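Local structure of PAC2 family protein (Mycobacterium tuberculosis, 2WAM) at residues L257-A262 / L269-L274; R189-T194 / Y250-Q255. The protein is of unknown function, an actinobacterial member of the PAC2 family from a duplicated gene family. All coordinates share one frame; numbering follows the deposited sequence.

Contact 1: residues L257-A262 / L269-L274; sequences LLEQVA and LPLAVL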
loop_
_atom_site.group_PDB
_atom_site.type_symbol
_atom_site.label_atom_id
_atom_site.label_comp_id
_atom_site.label_asym_id
_atom_site.label_seq_id
_atom_site.Cartn_x
_atom_site.Cartn_y
_atom_site.Cartn_z
ATOM N N LEU A 257 -33.819 24.580 7.098
ATOM C CA LEU A 257 -32.545 24.380 6.415
ATOM C C LEU A 257 -32.756 24.146 4.919
ATOM O O LEU A 257 -32.169 24.837 4.090
ATOM C CB LEU A 257 -31.774 23.218 7.025
ATOM C CG LEU A 257 -31.075 23.489 8.360
ATOM C CD1 LEU A 257 -30.494 22.212 8.984
ATOM C CD2 LEU A 257 -29.995 24.506 8.157
ATOM N N LEU A 258 -33.602 23.179 4.572
ATOM C CA LEU A 258 -33.814 22.838 3.168
ATOM C C LEU A 258 -34.423 23.986 2.352
ATOM O O LEU A 258 -34.102 24.162 1.178
ATOM C CB LEU A 258 -34.644 21.559 3.027
ATOM C CG LEU A 258 -33.966 20.252 3.472
ATOM C CD1 LEU A 258 -34.716 19.047 2.935
ATOM C CD2 LEU A 258 -32.507 20.192 3.059
ATOM N N GLU A 259 -35.300 24.769 2.971
ATOM C CA GLU A 259 -35.900 25.897 2.273
ATOM C C GLU A 259 -34.797 26.863 1.891
ATOM O O GLU A 259 -34.843 27.503 0.840
ATOM C CB GLU A 259 -36.956 26.581 3.142
ATOM C CG GLU A 259 -38.275 25.836 3.155
ATOM C CD GLU A 259 -39.262 26.394 4.157
ATOM O OE1 GLU A 259 -38.819 26.993 5.155
ATOM O OE2 GLU A 259 -40.484 26.223 3.948
ATOM N N GLN A 260 -33.787 26.937 2.750
ATOM C CA GLN A 260 -32.645 27.802 2.527
ATOM C C GLN A 260 -31.736 27.274 1.412
ATOM O O GLN A 260 -31.321 28.035 0.540
ATOM C CB GLN A 260 -31.874 27.983 3.832
ATOM C CG GLN A 260 -30.942 29.172 3.836
ATOM C CD GLN A 260 -31.634 30.438 3.381
ATOM O OE1 GLN A 260 -31.191 31.089 2.426
ATOM N NE2 GLN A 260 -32.741 30.787 4.050
ATOM N N VAL A 261 -31.423 25.979 1.448
ATOM C CA VAL A 261 -30.672 25.335 0.369
ATOM C C VAL A 261 -31.363 25.616 -0.955
ATOM O O VAL A 261 -30.712 25.906 -1.946
ATOM C CB VAL A 261 -30.595 23.789 0.541
ATOM C CG1 VAL A 261 -29.870 23.137 -0.633
ATOM C CG2 VAL A 261 -29.938 23.426 1.837
ATOM N N ALA A 262 -32.691 25.538 -0.963
ATOM C CA ALA A 262 -33.455 25.776 -2.185
ATOM C C ALA A 262 -33.245 27.184 -2.765
ATOM O O ALA A 262 -32.972 27.309 -3.953
ATOM C CB ALA A 262 -34.935 25.487 -1.969
ATOM N N LEU A 269 -37.134 21.962 -4.314
ATOM C CA LEU A 269 -37.138 20.823 -3.414
ATOM C C LEU A 269 -38.555 20.533 -2.920
ATOM O O LEU A 269 -39.219 21.427 -2.398
ATOM C CB LEU A 269 -36.170 21.079 -2.254
ATOM C CG LEU A 269 -34.707 21.384 -2.640
ATOM C CD1 LEU A 269 -33.832 21.727 -1.428
ATOM C CD2 LEU A 269 -34.109 20.220 -3.414
ATOM N N PRO A 270 -39.032 19.285 -3.117
ATOM C CA PRO A 270 -40.395 18.907 -2.711
ATOM C C PRO A 270 -40.468 18.656 -1.216
ATOM O O PRO A 270 -40.130 17.568 -0.764
ATOM C CB PRO A 270 -40.647 17.602 -3.472
ATOM C CG PRO A 270 -39.286 17.029 -3.710
ATOM C CD PRO A 270 -38.326 18.183 -3.802
ATOM N N LEU A 271 -40.940 19.643 -0.466
ATOM C CA LEU A 271 -40.840 19.615 0.987
ATOM C C LEU A 271 -42.142 19.273 1.683
ATOM O O LEU A 271 -42.181 19.226 2.909
ATOM C CB LEU A 271 -40.315 20.961 1.506
ATOM C CG LEU A 271 -38.910 21.347 1.039
ATOM C CD1 LEU A 271 -38.386 22.513 1.848
ATOM C CD2 LEU A 271 -37.966 20.152 1.131
ATOM N N ALA A 272 -43.196 19.024 0.906
ATOM C CA ALA A 272 -44.543 18.830 1.455
ATOM C C ALA A 272 -44.623 17.818 2.603
ATOM O O ALA A 272 -45.178 18.112 3.659
ATOM C CB ALA A 272 -45.534 18.461 0.346
ATOM N N VAL A 273 -44.069 16.630 2.393
ATOM C CA VAL A 273 -44.163 15.567 3.382
ATOM C C VAL A 273 -43.402 15.924 4.672
ATOM O O VAL A 273 -43.813 15.589 5.780
ATOM C CB VAL A 273 -43.687 14.219 2.775
ATOM C CG1 VAL A 273 -43.581 13.140 3.846
ATOM C CG2 VAL A 273 -44.637 13.793 1.657
ATOM N N LEU A 274 -42.298 16.632 4.518
ATOM C CA LEU A 274 -41.493 17.041 5.655
ATOM C C LEU A 274 -42.205 18.141 6.434
ATOM O O LEU A 274 -42.127 18.200 7.657
ATOM C CB LEU A 274 -40.125 17.522 5.162
ATOM C CG LEU A 274 -39.146 18.128 6.156
ATOM C CD1 LEU A 274 -38.634 17.059 7.100
ATOM C CD2 LEU A 274 -37.997 18.801 5.402
#
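Leu-271 pushes its forked end against helix 251-265 and straddles the step between Leu-258 and Glu-259. One prong, Leu-271 CD1, lies against the aliphatic part of the glutamate, 3.6 Å from Glu-259 CG; the other, Leu-271 CD2, turns to the leucine and sits 3.9 Å from Leu-258 CD1. Glu-259 CG does the touching here, while the carboxylate OE2 takes a hydrogen bond from Gln-255 NE2 one turn back. Leu-258 CD1 in turn is a bump between two leucines: Leu-274 CD2 meets it as well, at 4.1 Å, the two side chains crossing at about a right angle. One turn further along, Leu-269 fills the next hollow. With CG anti to its carbonyl carbon (chi1 -57°), it sets Leu-269 CD1 over the helix backbone, 3.6 Å from Leu-258 O and 4.0 Å from Ala-262 CB, with Val-261 CG1 at the margin. Helix 81-92 covers the cluster through Ala-85 and Leu-89 on Leu-258 and His-88 on Leu-271 and Leu-274. This is apolar packing of a helix-loop-helix connection, in which the loop leading into helix 272-289 folds back on helix 251-265 within the PAC2 family region.

Contact 2: residues R189-T194 / Y250-Q255; sequences RPITMT and YPAAAQ
Ile-191 makes this contact with a single methyl. Ile-191 CD1 reaches the first turn of helix 251-265 and lodges against Ala-252, 3.6 Å from Ala-252 O and 3.8 Å from Ala-252 CB. The amide nitrogen of Ala-253 lies just beyond, and Tyr-250 CE2 is 4.3 Å from Ile-191 CD1, the methyl coming to the ring obliquely. The long branch gets there because CG1 stands anti to the carbonyl carbon (chi1 -73°) and CD1 continues the chain fully extended (chi2 176°).

Behind this first shell stand Tyr-250 and the residues next to it. Ala-252 CB lies 3.6 Å above one face of the Tyr-250 ring, offset toward its rim, so the alanine methyl touches both the ring and the isoleucine. The backbone bond from Ala-253 N to Tyr-250 O, 3.0 Å, ties the tyrosine to the opening turn. In fold terms, the stretch leading into strand 193-197, the outermost strand within this chain at one end of the large mixed sheet, is laid against the N-terminal part of a helix that packs on that sheet.

Further out, Thr-192 bonds His-240 of the neighbouring strand 234-242 through both backbone and OG1, while Ile-191 also touches Val-239 of that strand and Ala-256 of the helix. The hydroxyl of Tyr-250 is hydrogen-bonded to Gln-282 OE1, and its ring packs on Ile-285, both on helix 272-289. Arg-189, at the far end, forms a salt bridge with Asp-307 of helix 293-315.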
loop_
_atom_site.group_PDB
_atom_site.type_symbol
_atom_site.label_atom_id
_atom_site.label_comp_id
_atom_site.label_asym_id
_atom_site.label_seq_id
_atom_site.Cartn_x
_atom_site.Cartn_y
_atom_site.Cartn_z
ATOM N N ARG A 189 -41.933 30.792 17.906
ATOM C CA ARG A 189 -41.531 31.953 17.132
ATOM C C ARG A 189 -40.759 31.529 15.899
ATOM O O ARG A 189 -40.185 30.448 15.872
ATOM C CB ARG A 189 -40.683 32.875 17.989
ATOM C CG ARG A 189 -41.426 33.414 19.190
ATOM C CD ARG A 189 -42.557 34.331 18.780
ATOM N NE ARG A 189 -43.093 35.033 19.941
ATOM C CZ ARG A 189 -44.143 34.630 20.651
ATOM N NH1 ARG A 189 -44.797 33.525 20.321
ATOM N NH2 ARG A 189 -44.546 35.345 21.690
ATOM N N PRO A 190 -40.734 32.390 14.873
ATOM C CA PRO A 190 -40.061 32.065 13.612
ATOM C C PRO A 190 -38.659 31.497 13.826
ATOM O O PRO A 190 -37.901 31.972 14.679
ATOM C CB PRO A 190 -39.987 33.416 12.902
ATOM C CG PRO A 190 -41.151 34.170 13.429
ATOM C CD PRO A 190 -41.284 33.755 14.868
ATOM N N ILE A 191 -38.327 30.468 13.054
ATOM C CA ILE A 191 -37.035 29.830 13.174
ATOM C C ILE A 191 -35.951 30.737 12.617
ATOM O O ILE A 191 -36.038 31.190 11.480
ATOM C CB ILE A 191 -37.013 28.493 12.437
ATOM C CG1 ILE A 191 -37.818 27.451 13.213
ATOM C CG2 ILE A 191 -35.571 28.025 12.208
ATOM C CD1 ILE A 191 -37.916 26.118 12.492
ATOM N N THR A 192 -34.935 31.013 13.426
ATOM C CA THR A 192 -33.847 31.875 12.995
ATOM C C THR A 192 -32.639 31.037 12.653
ATOM O O THR A 192 -32.622 29.827 12.882
ATOM C CB THR A 192 -33.485 32.939 14.058
ATOM O OG1 THR A 192 -33.302 32.316 15.332
ATOM C CG2 THR A 192 -34.600 33.972 14.174
ATOM N N MET A 193 -31.611 31.686 12.128
ATOM C CA MET A 193 -30.535 30.967 11.478
ATOM C C MET A 193 -29.312 31.858 11.353
ATOM O O MET A 193 -29.442 33.044 11.057
ATOM C CB MET A 193 -31.033 30.575 10.099
ATOM C CG MET A 193 -30.174 29.627 9.336
ATOM S SD MET A 193 -31.154 29.040 7.957
ATOM C CE MET A 193 -32.069 27.733 8.767
ATOM N N THR A 194 -28.126 31.308 11.592
ATOM C CA THR A 194 -26.912 32.087 11.353
ATOM C C THR A 194 -26.157 31.644 10.088
ATOM O O THR A 194 -25.649 30.528 9.994
ATOM C CB THR A 194 -25.975 32.198 12.596
ATOM O OG1 THR A 194 -25.160 31.033 12.721
ATOM C CG2 THR A 194 -26.770 32.387 13.852
ATOM N N TYR A 250 -37.096 17.362 15.385
ATOM C CA TYR A 250 -37.799 18.609 15.134
ATOM C C TYR A 250 -37.728 18.962 13.654
ATOM O O TYR A 250 -36.909 19.787 13.243
ATOM C CB TYR A 250 -37.228 19.734 16.003
ATOM C CG TYR A 250 -38.126 20.954 16.097
ATOM C CD1 TYR A 250 -39.415 20.859 16.614
ATOM C CD2 TYR A 250 -37.685 22.197 15.668
ATOM C CE1 TYR A 250 -40.235 21.965 16.688
ATOM C CE2 TYR A 250 -38.497 23.309 15.744
ATOM C CZ TYR A 250 -39.768 23.189 16.250
ATOM O OH TYR A 250 -40.568 24.308 16.318
ATOM N N PRO A 251 -38.589 18.325 12.846
ATOM C CA PRO A 251 -38.596 18.455 11.375
ATOM C C PRO A 251 -38.674 19.909 10.879
ATOM O O PRO A 251 -38.173 20.215 9.798
ATOM C CB PRO A 251 -39.849 17.676 10.954
ATOM C CG PRO A 251 -40.092 16.715 12.085
ATOM C CD PRO A 251 -39.633 17.407 13.337
ATOM N N ALA A 252 -39.296 20.786 11.661
ATOM C CA ALA A 252 -39.375 22.198 11.311
ATOM C C ALA A 252 -37.994 22.763 11.019
ATOM O O ALA A 252 -37.809 23.511 10.063
ATOM C CB ALA A 252 -40.040 22.989 12.432
ATOM N N ALA A 253 -37.024 22.397 11.851
ATOM C CA ALA A 253 -35.675 22.913 11.701
ATOM C C ALA A 253 -34.994 22.359 10.439
ATOM O O ALA A 253 -34.224 23.067 9.785
ATOM C CB ALA A 253 -34.862 22.632 12.947
ATOM N N ALA A 254 -35.304 21.111 10.089
ATOM C CA ALA A 254 -34.835 20.517 8.833
ATOM C C ALA A 254 -35.490 21.211 7.635
ATOM O O ALA A 254 -34.835 21.542 6.653
ATOM C CB ALA A 254 -35.121 19.017 8.800
ATOM N N GLN A 255 -36.791 21.444 7.725
ATOM C CA GLN A 255 -37.477 22.173 6.670
ATOM C C GLN A 255 -36.871 23.572 6.453
ATOM O O GLN A 255 -36.620 23.980 5.320
ATOM C CB GLN A 255 -38.968 22.255 6.960
ATOM C CG GLN A 255 -39.723 23.053 5.942
ATOM C CD GLN A 255 -41.158 23.288 6.352
ATOM O OE1 GLN A 255 -41.674 22.649 7.270
ATOM N NE2 GLN A 255 -41.814 24.207 5.668
#

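Both contacts use helix 251-265, and their centres lie 11 Å apart. Contact 2 comes first along the chain, joining the lead-in to strand 193-197, outermost in the mixed sheet within this chain, to the opening turn of the helix; contact 1 follows, joining its later turns to the approach and start of helix 272-289. They also meet directly: Leu-274 CD2 packs 3.6 Å from Gln-255 CA, and Met-193 CE sits 3.9 Å from Leu-257 CD2. Helix 251-265 is therefore in contact with both the mixed sheet and the following helix, linking sheet and helices within the PAC2 family region.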